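Local coordinates for fumarate reductase iron-sulfur subunit (PDB 7D6V), which probably carries electrons from the flavoprotein subunit through its three iron-sulfur clusters toward quinone in a mycobacterial succinate dehydrogenase, at residues B[32-37]-B[71-76]; B[64-69]-B[87-92]; B[6-11]-B[23-28]; B[49-54]-B[101-106]. One frame throughout, in Å; residues are numbered along the deposited sequence.

Contact 1: residues B[32-37]-B[71-76]; sequences VVLDII and RLMCMT
Leu-34 and Met-73 meet with their side chains crossed at about a right angle, CB against CB at 3.9 Å, where the first turn of helix 33-43 lies against the bend that follows strand 70-72. Further out, the CD2 branch of Leu-34 rests on CB of Cys-74 (3.7 Å). The leucine gets there because its CG stands opposite the backbone N (chi1 -169°), which sends the branched end across to the cysteine. Val-33 divides its two methyls between neighbours: CG1 approaches CG of Met-73, again at nearly a right angle, whereas CG2 runs alongside Thr-76, with CB of the threonine 3.9 Å away and both side chains pointing the same way. Val-32 lays CG1 near the carbonyl O of Cys-74.

Two backbone bonds accompany this packing. N of Val-33 reaches O of Thr-76 at 3.1 Å, in the carbonyl plane; N of Leu-34 reaches O of Met-73, also at 3.1 Å, but from well above the plane (59° out of it). Both amides belong to the first turn of the helix, where helical N-H groups lack partners within the helix itself. Val-32 takes the N-cap position, and its own N bonds to OD1 of Asp-35 (3.0 Å). Opposite the helix, the bend is braced internally: OG1 of Thr-76 and N of Met-75 come to O of Leu-72 from opposite faces of its carbonyl plane. Cys-74, in the chain between the bonded carbonyls of Met-73 and Thr-76, is a ligand of FE2 together with Cys-62, so the helix start backs the cluster site of a plant-type [2Fe-2S] ferredoxin domain with its beta-grasp fold.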
loop_
_atom_site.group_PDB
_atom_site.type_symbol
_atom_site.label_atom_id
_atom_site.label_comp_id
_atom_site.label_asym_id
_atom_site.label_seq_id
_atom_site.Cartn_x
_atom_site.Cartn_y
_atom_site.Cartn_z
ATOM N N VAL B 32 12.534 12.240 6.293
ATOM C CA VAL B 32 11.816 11.285 7.130
ATOM C C VAL B 32 12.793 10.523 8.015
ATOM O O VAL B 32 14.012 10.619 7.843
ATOM C CB VAL B 32 10.960 10.314 6.296
ATOM C CG1 VAL B 32 9.811 11.056 5.641
ATOM C CG2 VAL B 32 11.802 9.591 5.273
ATOM N N VAL B 33 12.254 9.785 8.987
ATOM C CA VAL B 33 13.079 8.986 9.890
ATOM C C VAL B 33 13.924 7.984 9.111
ATOM O O VAL B 33 15.092 7.744 9.445
ATOM C CB VAL B 33 12.187 8.286 10.934
ATOM C CG1 VAL B 33 12.946 7.182 11.640
ATOM C CG2 VAL B 33 11.663 9.292 11.936
ATOM N N LEU B 34 13.352 7.381 8.066
ATOM C CA LEU B 34 14.082 6.373 7.304
ATOM C C LEU B 34 15.325 6.952 6.638
ATOM O O LEU B 34 16.335 6.254 6.509
ATOM C CB LEU B 34 13.164 5.736 6.262
ATOM C CG LEU B 34 13.687 4.486 5.557
ATOM C CD1 LEU B 34 14.202 3.472 6.562
ATOM C CD2 LEU B 34 12.615 3.872 4.681
ATOM N N ASP B 35 15.281 8.220 6.220
ATOM C CA ASP B 35 16.483 8.862 5.693
ATOM C C ASP B 35 17.565 8.967 6.760
ATOM O O ASP B 35 18.752 8.763 6.477
ATOM C CB ASP B 35 16.154 10.247 5.139
ATOM C CG ASP B 35 15.085 10.213 4.071
ATOM O OD1 ASP B 35 14.225 11.118 4.064
ATOM O OD2 ASP B 35 15.100 9.282 3.237
ATOM N N ILE B 36 17.177 9.301 7.991
ATOM C CA ILE B 36 18.143 9.386 9.079
ATOM C C ILE B 36 18.735 8.015 9.371
ATOM O O ILE B 36 19.932 7.884 9.652
ATOM C CB ILE B 36 17.480 10.001 10.324
ATOM C CG1 ILE B 36 16.621 11.199 9.930
ATOM C CG2 ILE B 36 18.524 10.417 11.334
ATOM C CD1 ILE B 36 17.401 12.346 9.343
ATOM N N ILE B 37 17.909 6.971 9.299
ATOM C CA ILE B 37 18.401 5.612 9.498
ATOM C C ILE B 37 19.383 5.232 8.397
ATOM O O ILE B 37 20.409 4.594 8.654
ATOM C CB ILE B 37 17.221 4.625 9.578
ATOM C CG1 ILE B 37 16.299 4.995 10.737
ATOM C CG2 ILE B 37 17.718 3.204 9.739
ATOM C CD1 ILE B 37 16.914 4.792 12.100
ATOM N N ARG B 71 4.503 3.271 13.509
ATOM C CA ARG B 71 4.540 4.129 12.338
ATOM C C ARG B 71 5.275 3.429 11.201
ATOM O O ARG B 71 5.864 2.359 11.368
ATOM C CB ARG B 71 5.234 5.464 12.641
ATOM C CG ARG B 71 4.580 6.325 13.700
ATOM C CD ARG B 71 3.219 6.798 13.249
ATOM N NE ARG B 71 3.295 7.502 11.973
ATOM C CZ ARG B 71 3.563 8.797 11.843
ATOM N NH1 ARG B 71 3.788 9.543 12.914
ATOM N NH2 ARG B 71 3.609 9.341 10.636
ATOM N N LEU B 72 5.213 4.051 10.027
ATOM C CA LEU B 72 6.112 3.739 8.928
ATOM C C LEU B 72 7.289 4.703 8.979
ATOM O O LEU B 72 7.097 5.912 9.122
ATOM C CB LEU B 72 5.404 3.850 7.579
ATOM C CG LEU B 72 4.272 2.881 7.249
ATOM C CD1 LEU B 72 3.609 3.298 5.954
ATOM C CD2 LEU B 72 4.788 1.459 7.152
ATOM N N MET B 73 8.504 4.164 8.877
ATOM C CA MET B 73 9.686 5.012 8.966
ATOM C C MET B 73 9.796 5.953 7.775
ATOM O O MET B 73 10.279 7.080 7.922
ATOM C CB MET B 73 10.941 4.151 9.089
ATOM C CG MET B 73 11.161 3.594 10.482
ATOM S SD MET B 73 12.666 2.625 10.661
ATOM C CE MET B 73 12.164 1.084 9.909
ATOM N N CYS B 74 9.325 5.510 6.614
ATOM C CA CYS B 74 9.389 6.321 5.398
ATOM C C CYS B 74 8.310 7.404 5.320
ATOM O O CYS B 74 8.275 8.179 4.364
ATOM C CB CYS B 74 9.318 5.425 4.159
ATOM S SG CYS B 74 7.641 5.105 3.563
ATOM N N MET B 75 7.436 7.459 6.321
ATOM C CA MET B 75 6.373 8.450 6.343
ATOM C C MET B 75 6.388 9.340 7.577
ATOM O O MET B 75 5.498 10.183 7.719
ATOM C CB MET B 75 5.005 7.763 6.232
ATOM C CG MET B 75 4.768 7.060 4.908
ATOM S SD MET B 75 4.815 8.154 3.479
ATOM C CE MET B 75 3.327 9.111 3.730
ATOM N N THR B 76 7.364 9.189 8.469
ATOM C CA THR B 76 7.421 9.976 9.695
ATOM C C THR B 76 8.286 11.208 9.452
ATOM O O THR B 76 9.476 11.088 9.155
ATOM C CB THR B 76 7.966 9.141 10.849
ATOM O OG1 THR B 76 7.269 7.891 10.896
ATOM C CG2 THR B 76 7.771 9.862 12.167
#

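Contact 2: residues B[64-69]-B[87-92]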
loop_
_atom_site.group_PDB
_atom_site.type_symbol
_atom_site.label_atom_id
_atom_site.label_comp_id
_atom_site.label_asym_id
_atom_site.label_seq_id
_atom_site.Cartn_x
_atom_site.Cartn_y
_atom_site.Cartn_z
ATOM N N ALA B 64 7.779 0.276 12.144
ATOM C CA ALA B 64 8.524 0.294 13.395
ATOM C C ALA B 64 7.684 1.033 14.427
ATOM O O ALA B 64 6.526 1.371 14.177
ATOM C CB ALA B 64 9.904 0.933 13.203
ATOM N N GLU B 65 8.261 1.276 15.597
ATOM C CA GLU B 65 7.630 2.095 16.629
ATOM C C GLU B 65 8.539 3.298 16.846
ATOM O O GLU B 65 9.588 3.187 17.487
ATOM C CB GLU B 65 7.402 1.292 17.902
ATOM C CG GLU B 65 6.493 0.096 17.678
ATOM C CD GLU B 65 6.115 -0.610 18.956
ATOM O OE1 GLU B 65 6.394 -0.067 20.044
ATOM O OE2 GLU B 65 5.538 -1.712 18.875
ATOM N N ILE B 66 8.126 4.448 16.312
ATOM C CA ILE B 66 9.065 5.540 16.075
ATOM C C ILE B 66 9.385 6.285 17.360
ATOM O O ILE B 66 10.545 6.625 17.615
ATOM C CB ILE B 66 8.521 6.487 14.992
ATOM C CG1 ILE B 66 8.621 5.818 13.625
ATOM C CG2 ILE B 66 9.289 7.792 14.991
ATOM C CD1 ILE B 66 9.969 5.221 13.363
ATOM N N ASN B 67 8.379 6.612 18.162
ATOM C CA ASN B 67 8.646 7.186 19.475
ATOM C C ASN B 67 7.648 6.626 20.484
ATOM O O ASN B 67 7.076 7.347 21.301
ATOM C CB ASN B 67 8.622 8.710 19.407
ATOM C CG ASN B 67 9.263 9.352 20.611
ATOM O OD1 ASN B 67 9.700 8.669 21.531
ATOM N ND2 ASN B 67 9.352 10.674 20.596
ATOM N N GLY B 68 7.428 5.316 20.422
ATOM C CA GLY B 68 6.372 4.663 21.157
ATOM C C GLY B 68 5.131 4.381 20.340
ATOM O O GLY B 68 4.262 3.635 20.802
ATOM N N ARG B 69 5.029 4.952 19.140
ATOM C CA ARG B 69 3.865 4.836 18.279
ATOM C C ARG B 69 4.191 3.995 17.058
ATOM O O ARG B 69 5.194 4.261 16.385
ATOM C CB ARG B 69 3.388 6.220 17.831
ATOM C CG ARG B 69 3.545 7.310 18.868
ATOM C CD ARG B 69 2.487 7.195 19.941
ATOM N NE ARG B 69 1.146 7.357 19.389
ATOM C CZ ARG B 69 0.472 8.501 19.386
ATOM N NH1 ARG B 69 1.011 9.592 19.910
ATOM N NH2 ARG B 69 -0.740 8.553 18.860
ATOM N N VAL B 87 14.635 10.937 19.849
ATOM C CA VAL B 87 13.762 10.052 19.087
ATOM C C VAL B 87 14.224 8.617 19.301
ATOM O O VAL B 87 15.395 8.297 19.076
ATOM C CB VAL B 87 13.760 10.419 17.594
ATOM C CG1 VAL B 87 12.658 9.678 16.870
ATOM C CG2 VAL B 87 13.591 11.915 17.422
ATOM N N THR B 88 13.309 7.752 19.726
ATOM C CA THR B 88 13.638 6.393 20.146
ATOM C C THR B 88 12.995 5.398 19.189
ATOM O O THR B 88 11.787 5.159 19.259
ATOM C CB THR B 88 13.162 6.150 21.574
ATOM O OG1 THR B 88 13.869 7.019 22.462
ATOM C CG2 THR B 88 13.409 4.710 21.983
ATOM N N VAL B 89 13.806 4.774 18.342
ATOM C CA VAL B 89 13.316 3.870 17.307
ATOM C C VAL B 89 13.562 2.436 17.758
ATOM O O VAL B 89 14.706 2.042 18.014
ATOM C CB VAL B 89 13.993 4.149 15.956
ATOM C CG1 VAL B 89 13.263 3.428 14.837
ATOM C CG2 VAL B 89 14.048 5.640 15.693
ATOM N N THR B 90 12.493 1.656 17.834
ATOM C CA THR B 90 12.510 0.263 18.251
ATOM C C THR B 90 11.717 -0.564 17.254
ATOM O O THR B 90 10.890 -0.028 16.511
ATOM C CB THR B 90 11.913 0.081 19.657
ATOM O OG1 THR B 90 10.492 0.238 19.602
ATOM C CG2 THR B 90 12.498 1.082 20.632
ATOM N N PRO B 91 11.955 -1.873 17.201
ATOM C CA PRO B 91 11.138 -2.736 16.342
ATOM C C PRO B 91 9.732 -2.899 16.902
ATOM O O PRO B 91 9.413 -2.475 18.013
ATOM C CB PRO B 91 11.898 -4.062 16.352
ATOM C CG PRO B 91 12.633 -4.048 17.636
ATOM C CD PRO B 91 13.034 -2.628 17.858
ATOM N N LEU B 92 8.878 -3.519 16.094
ATOM C CA LEU B 92 7.534 -3.854 16.539
ATOM C C LEU B 92 7.598 -4.801 17.730
ATOM O O LEU B 92 8.357 -5.772 17.727
ATOM C CB LEU B 92 6.744 -4.487 15.396
ATOM C CG LEU B 92 6.632 -3.684 14.101
ATOM C CD1 LEU B 92 5.791 -4.430 13.091
ATOM C CD2 LEU B 92 6.041 -2.318 14.372
#
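Glu-65 faces Thr-90 as an antiparallel hydrogen-bonded pair, a single bridge with CA atoms 5.5 Å apart. N of Glu-65 donates to O of Thr-90 at 3.1 Å and 169°, nearly straight; the return bond, from N of Thr-90 to O of Glu-65, is weak. From this backbone the glutamate side chain sets out toward segment 87-92. CB meets OG1 of Thr-90 at 3.7 Å. CG, opposite the carbonyl carbon (chi1 -60°), passes O of Pro-91 and the CD2 methyl of Leu-92, the latter at 4.1 Å. The bridge ties the end of strand 63-65, in the ferredoxin-type domain, to the chain leaving strand 86-87, which continues the beta-grasp sheet beside strand 4-14. Beyond CG the chain stays extended, and CD lies 3.9 Å from O of Pro-91. At the tip, OE2 comes beside CA of Leu-92 and accepts a hydrogen bond from the backbone N of Arg-93; it also bonds ND2 of Asn-153 and forms a salt bridge with Arg-159, so the carboxylate joins this domain to the helical part of the chain. Ile-66 lies side by side with Val-89, both pointing the same way, with CD1 4.0 Å from CG1 of the valine.

Contact 3: residues B[6-11]-B[23-28]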
loop_
_atom_site.group_PDB
_atom_site.type_symbol
_atom_site.label_atom_id
_atom_site.label_comp_id
_atom_site.label_asym_id
_atom_site.label_seq_id
_atom_site.Cartn_x
_atom_site.Cartn_y
_atom_site.Cartn_z
ATOM N N ALA B 6 20.634 15.565 15.595
ATOM C CA ALA B 6 19.586 15.000 16.428
ATOM C C ALA B 6 20.131 13.885 17.310
ATOM O O ALA B 6 21.224 13.361 17.092
ATOM C CB ALA B 6 18.441 14.467 15.572
ATOM N N LYS B 7 19.345 13.528 18.322
ATOM C CA LYS B 7 19.664 12.434 19.232
ATOM C C LYS B 7 18.684 11.293 18.987
ATOM O O LYS B 7 17.494 11.408 19.303
ATOM C CB LYS B 7 19.620 12.901 20.685
ATOM C CG LYS B 7 20.665 13.953 21.020
ATOM C CD LYS B 7 20.628 14.335 22.488
ATOM C CE LYS B 7 19.378 15.132 22.826
ATOM N NZ LYS B 7 19.354 16.458 22.160
ATOM N N LEU B 8 19.190 10.207 18.413
ATOM C CA LEU B 8 18.454 8.964 18.253
ATOM C C LEU B 8 18.836 7.988 19.358
ATOM O O LEU B 8 19.913 8.073 19.950
ATOM C CB LEU B 8 18.733 8.335 16.888
ATOM C CG LEU B 8 18.252 9.085 15.650
ATOM C CD1 LEU B 8 18.740 8.381 14.400
ATOM C CD2 LEU B 8 16.742 9.190 15.648
ATOM N N ARG B 9 17.925 7.061 19.641
ATOM C CA ARG B 9 18.120 6.076 20.695
ATOM C C ARG B 9 17.674 4.706 20.163
ATOM O O ARG B 9 16.790 4.047 20.698
ATOM C CB ARG B 9 17.415 6.514 21.980
ATOM C CG ARG B 9 17.675 5.611 23.164
ATOM C CD ARG B 9 16.986 6.068 24.443
ATOM N NE ARG B 9 15.533 5.983 24.392
ATOM C CZ ARG B 9 14.730 6.482 25.325
ATOM N NH1 ARG B 9 15.248 7.096 26.376
ATOM N NH2 ARG B 9 13.415 6.363 25.213
ATOM N N VAL B 10 18.259 4.305 19.030
ATOM C CA VAL B 10 17.845 3.107 18.304
ATOM C C VAL B 10 18.123 1.844 19.114
ATOM O O VAL B 10 19.168 1.712 19.763
ATOM C CB VAL B 10 18.565 3.059 16.945
ATOM C CG1 VAL B 10 18.244 1.777 16.196
ATOM C CG2 VAL B 10 18.207 4.274 16.113
ATOM N N TRP B 11 17.183 0.895 19.060
ATOM C CA TRP B 11 17.316 -0.382 19.756
ATOM C C TRP B 11 18.178 -1.353 18.953
ATOM O O TRP B 11 17.944 -1.562 17.759
ATOM C CB TRP B 11 15.936 -0.994 20.002
ATOM C CG TRP B 11 15.948 -2.230 20.860
ATOM C CD1 TRP B 11 15.832 -2.284 22.215
ATOM C CD2 TRP B 11 16.085 -3.588 20.418
ATOM N NE1 TRP B 11 15.889 -3.584 22.645
ATOM C CE2 TRP B 11 16.046 -4.404 21.562
ATOM C CE3 TRP B 11 16.241 -4.190 19.168
ATOM C CZ2 TRP B 11 16.152 -5.789 21.491
ATOM C CZ3 TRP B 11 16.348 -5.561 19.102
ATOM C CH2 TRP B 11 16.306 -6.346 20.254
ATOM N N TYR B 23 22.828 7.465 19.370
ATOM C CA TYR B 23 23.540 7.920 18.185
ATOM C C TYR B 23 23.192 9.376 17.901
ATOM O O TYR B 23 22.081 9.829 18.181
ATOM C CB TYR B 23 23.199 7.062 16.962
ATOM C CG TYR B 23 23.512 5.596 17.128
ATOM C CD1 TYR B 23 22.500 4.667 17.315
ATOM C CD2 TYR B 23 24.820 5.140 17.091
ATOM C CE1 TYR B 23 22.784 3.328 17.467
ATOM C CE2 TYR B 23 25.111 3.809 17.240
ATOM C CZ TYR B 23 24.092 2.905 17.427
ATOM O OH TYR B 23 24.388 1.570 17.575
ATOM N N THR B 24 24.154 10.106 17.339
ATOM C CA THR B 24 23.966 11.498 16.943
ATOM C C THR B 24 24.094 11.602 15.430
ATOM O O THR B 24 25.158 11.311 14.876
ATOM C CB THR B 24 24.985 12.414 17.626
ATOM O OG1 THR B 24 24.859 12.298 19.047
ATOM C CG2 THR B 24 24.755 13.859 17.220
ATOM N N VAL B 25 23.018 12.025 14.768
ATOM C CA VAL B 25 22.960 12.077 13.312
ATOM C C VAL B 25 22.536 13.472 12.877
ATOM O O VAL B 25 21.785 14.163 13.572
ATOM C CB VAL B 25 21.994 11.015 12.737
ATOM C CG1 VAL B 25 22.164 10.884 11.233
ATOM C CG2 VAL B 25 22.204 9.672 13.414
ATOM N N GLU B 26 23.025 13.883 11.710
ATOM C CA GLU B 26 22.668 15.167 11.125
ATOM C C GLU B 26 21.320 15.077 10.421
ATOM O O GLU B 26 21.093 14.175 9.611
ATOM C CB GLU B 26 23.752 15.603 10.143
ATOM C CG GLU B 26 23.481 16.908 9.439
ATOM C CD GLU B 26 24.082 16.943 8.049
ATOM O OE1 GLU B 26 23.516 16.301 7.141
ATOM O OE2 GLU B 26 25.122 17.611 7.864
ATOM N N VAL B 27 20.427 16.015 10.727
ATOM C CA VAL B 27 19.079 16.044 10.170
ATOM C C VAL B 27 18.922 17.307 9.337
ATOM O O VAL B 27 19.278 18.400 9.788
ATOM C CB VAL B 27 18.008 15.982 11.273
ATOM C CG1 VAL B 27 16.617 16.097 10.675
ATOM C CG2 VAL B 27 18.136 14.695 12.055
ATOM N N ASN B 28 18.401 17.153 8.126
ATOM C CA ASN B 28 18.070 18.273 7.259
ATOM C C ASN B 28 16.559 18.479 7.210
ATOM O O ASN B 28 15.773 17.612 7.593
ATOM C CB ASN B 28 18.618 18.050 5.847
ATOM C CG ASN B 28 20.126 18.011 5.808
ATOM O OD1 ASN B 28 20.785 19.045 5.865
ATOM N ND2 ASN B 28 20.684 16.812 5.704
#
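Ala-6 and Val-25, like Leu-8 and Tyr-23, are hydrogen-bonded antiparallel pairs of the beta hairpin formed by strands 4-14 and 17-27, the opening hairpin of the beta-grasp fold in the ferredoxin-type domain. Lys-7 and Thr-24 form the non-hydrogen-bonded pair between them. The short strand axes come within 4.9 Å, and their N-to-C directions lie 134° apart, well short of exactly antiparallel.

Four backbone hydrogen bonds define the pairing. N of Ala-6 donates to O of Val-25 at 2.7 Å, and N of Val-25 answers to O of Ala-6 at 3.2 Å. In the second pair, N of Leu-8 reaches O of Tyr-23 at 2.9 Å and N of Tyr-23 reaches O of Leu-8 at 3.0 Å. A CA-H...O contact from CA of Thr-24 to O of Ala-6 lies between the two pairs.

Apolar contacts gather on the face that carries Ala-6, Leu-8, Tyr-23 and Val-25. CB of Ala-6 meets CG2 of Val-27. Leu-8 slants across Val-25, so that its CD1 touches CG2 of the valine at 3.8 Å; that methyl stands opposite the carbonyl carbon of Val-25, while CG1 is opposite the backbone N (chi1 -168°). Ile-36 of helix 33-43 packs on Leu-8, Val-25 and Val-27, making this the face turned to the helix. Lys-7 and Thr-24 lie on the other face and are exposed to solvent.

The aromatic contact is edge-on. CB of Val-10 sits near the plane of the Tyr-23 ring, 4.3 Å from CE1, while the hydroxyl OH bonds to NH2 of Arg-12.

Contact 4: residues B[49-54]-B[101-106]; sequences AVRWNC and LVTDVS. With FES (Fe2/s2 (inorganic) cluster), chain E.
Ala-49 and Leu-101 bring the two backbones together through one weak bond, N of Leu-101 to O of Ala-49 (3.2 Å, with only 131° at the hydrogen), after which the chains diverge. The pairing joins the loop that leads into the [2Fe-2S] cluster of this ferredoxin-type domain to the short strand 102-103, which pairs with strand 97-99; inverse gamma turns centred on Asp-104 and Val-105 follow that strand.

Arg-51 and Val-102 carry the main side-chain contact. CG of Arg-51 stands opposite the backbone N (chi1 -172°) and the chain bends at chi3, bringing the guanidinium to Thr-103. There NH1 and NH2 approach end-on and both donate to one carbonyl oxygen, O of Thr-103, at 3.1 and 3.0 Å; NH2 lies nearly in line with the C=O bond. The paired grip limits rotation of the group. Val-102 crosses the arginine at about a right angle and sets CG1 over the centre of one guanidinium face, 3.3 Å above the plane. The side chain of Val-105 points against that of Arg-51 and brings CG2 within 3.6 Å of NH1, at an oblique position to the guanidinium plane.

Val-102 uses its other methyl for the loop backbone: CG2 touches CB of Ala-49 at 3.7 Å and also lies near N of Val-50. Its two branches therefore separate an aliphatic contact from one over a cationic group. Glu-171 of the neighbouring subunit A chain forms a long, weak ion pair with NE of Arg-51, and Phe-530 of that same neighbouring chain packs on Ala-49 and Val-102. Three residues beyond the arginine, SG of Cys-54 binds FE1 of the cluster at 2.6 Å, a site it shares with Cys-59.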
loop_
_atom_site.group_PDB
_atom_site.type_symbol
_atom_site.label_atom_id
_atom_site.label_comp_id
_atom_site.label_asym_id
_atom_site.label_seq_id
_atom_site.Cartn_x
_atom_site.Cartn_y
_atom_site.Cartn_z
ATOM N N ALA B 49 20.037 -3.449 11.132
ATOM C CA ALA B 49 18.943 -4.149 10.468
ATOM C C ALA B 49 17.723 -3.243 10.315
ATOM O O ALA B 49 17.243 -2.679 11.300
ATOM C CB ALA B 49 18.582 -5.393 11.277
ATOM N N VAL B 50 17.216 -3.101 9.083
ATOM C CA VAL B 50 16.166 -2.114 8.816
ATOM C C VAL B 50 14.944 -2.700 8.112
ATOM O O VAL B 50 13.822 -2.578 8.616
ATOM C CB VAL B 50 16.722 -0.930 8.006
ATOM C CG1 VAL B 50 15.634 0.094 7.758
ATOM C CG2 VAL B 50 17.869 -0.290 8.741
ATOM N N ARG B 51 15.142 -3.331 6.950
ATOM C CA ARG B 51 14.056 -3.875 6.121
ATOM C C ARG B 51 13.113 -2.780 5.605
ATOM O O ARG B 51 11.987 -2.610 6.068
ATOM C CB ARG B 51 13.252 -4.954 6.855
ATOM C CG ARG B 51 12.266 -5.650 5.933
ATOM C CD ARG B 51 11.084 -6.241 6.665
ATOM N NE ARG B 51 11.319 -7.630 7.037
ATOM C CZ ARG B 51 10.800 -8.214 8.110
ATOM N NH1 ARG B 51 10.003 -7.531 8.918
ATOM N NH2 ARG B 51 11.074 -9.480 8.370
ATOM N N TRP B 52 13.625 -2.011 4.652
ATOM C CA TRP B 52 12.811 -1.131 3.826
ATOM C C TRP B 52 12.803 -1.652 2.392
ATOM O O TRP B 52 13.699 -2.394 1.981
ATOM C CB TRP B 52 13.360 0.297 3.836
ATOM C CG TRP B 52 14.711 0.383 3.209
ATOM C CD1 TRP B 52 15.871 -0.136 3.691
ATOM C CD2 TRP B 52 15.037 1.011 1.967
ATOM N NE1 TRP B 52 16.903 0.133 2.831
ATOM C CE2 TRP B 52 16.417 0.840 1.763
ATOM C CE3 TRP B 52 14.296 1.707 1.009
ATOM C CZ2 TRP B 52 17.072 1.339 0.644
ATOM C CZ3 TRP B 52 14.948 2.199 -0.100
ATOM C CH2 TRP B 52 16.320 2.015 -0.274
ATOM N N ASN B 53 11.779 -1.284 1.630
ATOM C CA ASN B 53 11.856 -1.650 0.217
ATOM C C ASN B 53 11.601 -0.501 -0.749
ATOM O O ASN B 53 12.312 -0.381 -1.746
ATOM C CB ASN B 53 10.871 -2.783 -0.097
ATOM C CG ASN B 53 11.093 -3.378 -1.472
ATOM O OD1 ASN B 53 12.173 -3.259 -2.042
ATOM N ND2 ASN B 53 10.064 -4.012 -2.015
ATOM N N CYS B 54 10.565 0.295 -0.522
ATOM C CA CYS B 54 10.248 1.359 -1.475
ATOM C C CYS B 54 10.583 2.773 -1.027
ATOM O O CYS B 54 10.976 3.612 -1.836
ATOM C CB CYS B 54 8.772 1.283 -1.878
ATOM S SG CYS B 54 7.626 1.932 -0.639
ATOM N N LEU B 101 15.943 -3.781 14.035
ATOM C CA LEU B 101 14.632 -3.200 13.766
ATOM C C LEU B 101 13.735 -4.130 12.964
ATOM O O LEU B 101 12.673 -3.702 12.502
ATOM C CB LEU B 101 14.772 -1.862 13.039
ATOM C CG LEU B 101 15.458 -0.722 13.792
ATOM C CD1 LEU B 101 15.464 0.535 12.949
ATOM C CD2 LEU B 101 14.792 -0.472 15.130
ATOM N N VAL B 102 14.130 -5.385 12.790
ATOM C CA VAL B 102 13.417 -6.342 11.956
ATOM C C VAL B 102 12.777 -7.385 12.857
ATOM O O VAL B 102 13.441 -7.947 13.736
ATOM C CB VAL B 102 14.363 -6.996 10.936
ATOM C CG1 VAL B 102 13.597 -7.912 10.012
ATOM C CG2 VAL B 102 15.078 -5.934 10.149
ATOM N N THR B 103 11.490 -7.637 12.647
ATOM C CA THR B 103 10.762 -8.647 13.393
ATOM C C THR B 103 10.321 -9.761 12.454
ATOM O O THR B 103 10.296 -9.603 11.233
ATOM C CB THR B 103 9.541 -8.056 14.109
ATOM O OG1 THR B 103 8.781 -7.264 13.189
ATOM C CG2 THR B 103 9.979 -7.191 15.271
ATOM N N ASP B 104 9.978 -10.901 13.048
ATOM C CA ASP B 104 9.494 -12.055 12.296
ATOM C C ASP B 104 7.994 -11.893 12.099
ATOM O O ASP B 104 7.185 -12.349 12.907
ATOM C CB ASP B 104 9.833 -13.348 13.022
ATOM C CG ASP B 104 9.490 -14.578 12.213
ATOM O OD1 ASP B 104 9.037 -15.575 12.810
ATOM O OD2 ASP B 104 9.666 -14.548 10.979
ATOM N N VAL B 105 7.615 -11.226 11.015
ATOM C CA VAL B 105 6.195 -11.072 10.668
ATOM C C VAL B 105 5.847 -12.265 9.784
ATOM O O VAL B 105 5.781 -12.192 8.556
ATOM C CB VAL B 105 5.902 -9.722 10.005
ATOM C CG1 VAL B 105 5.961 -8.614 11.034
ATOM C CG2 VAL B 105 6.905 -9.433 8.900
ATOM N N SER B 106 5.596 -13.395 10.434
ATOM C CA SER B 106 5.142 -14.602 9.760
ATOM C C SER B 106 3.853 -15.150 10.336
ATOM O O SER B 106 3.193 -15.956 9.669
ATOM C CB SER B 106 6.224 -15.690 9.815
ATOM O OG SER B 106 6.255 -16.318 11.083
HETATM FE FE1 FES E . 7.670 0.612 1.567
HETATM FE FE2 FES E . 7.868 2.587 3.971
HETATM S S1 FES E . 9.366 1.476 2.740
HETATM S S2 FES E . 6.233 1.317 3.127
#

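All four contacts lie in the [2Fe-2S] domain and are largely buried; contact 3, farthest from the chain's centre, alone has exposed residues among those that touch. Contacts 1 and 4 each contain a cluster cysteine, Cys-74 and Cys-54, and meet through Leu-34 and Ile-37 on Val-50 and Trp-52. Contacts 1 and 2 share the small sheet of strands 63-65 and 70-72, whereas contact 2 joins contact 3 by backbone bonds from Arg-9 and Trp-11 to Val-87 and Val-89. Their chemistry differs accordingly: regular strand pairing in contact 3, a single bridge in contact 2, helix-start amides in contact 1, and an arginine gripping a carbonyl in contact 4.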